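CrRbcX-IIa (Chlamydomonas reinhardtii, PDB 5BS1) probably acts as a chaperone in the assembly of Rubisco. Local coordinates at residues V32-L37 with L53-F58. Numbering follows the deposited sequence.
Sequences VVLEQL and LDLMDF
Leu-34 and Leu-55 bring together two helices of the all-helical RbcX fold, with their CA atoms 6.9 Å apart. Segment 32-37 is the C-terminal part of helix 13-38, and segment 53-58 lies in helix 46-59. The two run roughly antiparallel, at 145° between their directions, and their axes come within 10.3 Å. No hydrogen bond joins them; the contact is apolar. Leu-55 carries most of it. Its CG lies opposite the backbone N (chi1 -172°), and one methyl, CD2, reaches the surface of the facing helix. There CD2 sits 3.5 Å from Leu-34 N and 3.8 Å from Leu-34 CB. Val-33 closes one flank of this methyl, with CG1 3.8 Å from Leu-55 CD2. These two side chains cross at about a right angle. Leu-37 adds a looser touch through CD1, 4.2 Å from the same methyl. The buried Val-33 also packs on Leu-86 and Val-89 of helix 80-96, which ties the pair to a third helix. Leu-37 extends the seam to Asn-48 and Ala-51 of helix 46-59. Met-56, a selenomethionine, lies on the more exposed side of the contact. The bend at chi2 (-73°) places SE against the end of Leu-34, and the two side chains cross at about a right angle. Selenium SE lies 3.9 Å from Leu-34 CD1 and 4.1 Å from Leu-34 CD2, so it meets both methyls of the leucine fork.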
# COMPACT_ATOMS: atom_id res chain seq x y z
N VAL A 32 -9.73 2.31 -15.32
CA VAL A 32 -9.31 2.45 -16.71
C VAL A 32 -10.34 1.90 -17.66
O VAL A 32 -10.74 2.56 -18.62
CB VAL A 32 -7.93 1.77 -16.97
CG1 VAL A 32 -7.64 1.59 -18.46
CG2 VAL A 32 -6.82 2.55 -16.31
N VAL A 33 -10.80 0.69 -17.38
CA VAL A 33 -11.76 0.03 -18.24
C VAL A 33 -13.09 0.76 -18.21
O VAL A 33 -13.73 0.90 -19.23
CB VAL A 33 -11.87 -1.47 -17.88
CG1 VAL A 33 -13.03 -2.16 -18.60
CG2 VAL A 33 -10.56 -2.18 -18.24
N LEU A 34 -13.53 1.21 -17.04
CA LEU A 34 -14.81 1.93 -16.98
C LEU A 34 -14.77 3.17 -17.87
O LEU A 34 -15.74 3.46 -18.58
CB LEU A 34 -15.17 2.33 -15.56
CG LEU A 34 -16.59 2.88 -15.32
CD1 LEU A 34 -17.66 1.88 -15.69
CD2 LEU A 34 -16.72 3.26 -13.86
N GLU A 35 -13.66 3.90 -17.84
CA GLU A 35 -13.53 5.12 -18.63
C GLU A 35 -13.57 4.78 -20.12
O GLU A 35 -14.20 5.48 -20.92
CB GLU A 35 -12.21 5.83 -18.28
CG GLU A 35 -11.94 7.14 -19.00
CD GLU A 35 -10.68 7.84 -18.49
OE1 GLU A 35 -9.60 7.66 -19.07
OE2 GLU A 35 -10.75 8.58 -17.48
N GLN A 36 -12.90 3.69 -20.47
CA GLN A 36 -12.86 3.24 -21.86
C GLN A 36 -14.23 2.85 -22.37
O GLN A 36 -14.53 3.06 -23.54
CB GLN A 36 -11.87 2.09 -22.00
CG GLN A 36 -10.44 2.59 -21.90
CD GLN A 36 -9.42 1.47 -21.88
OE1 GLN A 36 -9.75 0.30 -21.71
NE2 GLN A 36 -8.15 1.84 -22.05
N LEU A 37 -15.06 2.26 -21.50
CA LEU A 37 -16.38 1.80 -21.89
C LEU A 37 -17.37 2.92 -22.09
O LEU A 37 -18.42 2.72 -22.70
CB LEU A 37 -16.93 0.79 -20.88
CG LEU A 37 -16.23 -0.56 -20.87
CD1 LEU A 37 -16.62 -1.39 -19.67
CD2 LEU A 37 -16.53 -1.33 -22.15
N LEU A 53 -22.46 -2.11 -17.88
CA LEU A 53 -23.47 -2.31 -16.84
C LEU A 53 -22.91 -3.18 -15.72
O LEU A 53 -23.07 -2.86 -14.56
CB LEU A 53 -24.73 -2.94 -17.41
CG LEU A 53 -25.55 -2.13 -18.43
CD1 LEU A 53 -26.68 -2.96 -19.01
CD2 LEU A 53 -26.11 -0.87 -17.79
N ASP A 54 -22.19 -4.23 -16.10
CA ASP A 54 -21.66 -5.18 -15.11
C ASP A 54 -20.53 -4.54 -14.30
O ASP A 54 -20.45 -4.72 -13.09
CB ASP A 54 -21.13 -6.44 -15.80
CG ASP A 54 -22.23 -7.31 -16.40
OD1 ASP A 54 -23.40 -7.19 -15.99
OD2 ASP A 54 -21.96 -8.12 -17.31
N LEU A 55 -19.68 -3.76 -14.96
CA LEU A 55 -18.57 -3.12 -14.27
C LEU A 55 -19.08 -2.11 -13.26
O LEU A 55 -18.57 -2.06 -12.14
CB LEU A 55 -17.58 -2.49 -15.23
CG LEU A 55 -16.28 -1.96 -14.61
CD1 LEU A 55 -15.56 -3.00 -13.72
CD2 LEU A 55 -15.35 -1.47 -15.67
N MSE A 56 -20.14 -1.38 -13.65
CA MSE A 56 -20.75 -0.44 -12.70
C MSE A 56 -21.23 -1.22 -11.47
O MSE A 56 -21.02 -0.76 -10.35
CB MSE A 56 -21.91 0.31 -13.39
CG MSE A 56 -21.56 1.35 -14.45
SE MSE A 56 -20.81 3.00 -13.74
CE MSE A 56 -22.56 3.79 -13.22
N ASP A 57 -21.88 -2.37 -11.65
CA ASP A 57 -22.34 -3.22 -10.52
C ASP A 57 -21.18 -3.65 -9.64
O ASP A 57 -21.24 -3.50 -8.42
CB ASP A 57 -23.03 -4.49 -11.00
CG ASP A 57 -24.44 -4.25 -11.49
OD1 ASP A 57 -25.02 -3.22 -11.15
OD2 ASP A 57 -24.95 -5.13 -12.22
N PHE A 58 -20.12 -4.18 -10.25
CA PHE A 58 -19.02 -4.74 -9.49
C PHE A 58 -18.18 -3.71 -8.79
O PHE A 58 -17.63 -3.99 -7.72
CB PHE A 58 -18.15 -5.67 -10.36
CG PHE A 58 -18.73 -7.03 -10.51
CD1 PHE A 58 -18.75 -7.91 -9.45
CD2 PHE A 58 -19.29 -7.43 -11.71
CE1 PHE A 58 -19.31 -9.16 -9.57
CE2 PHE A 58 -19.85 -8.68 -11.84
CZ PHE A 58 -19.86 -9.55 -10.77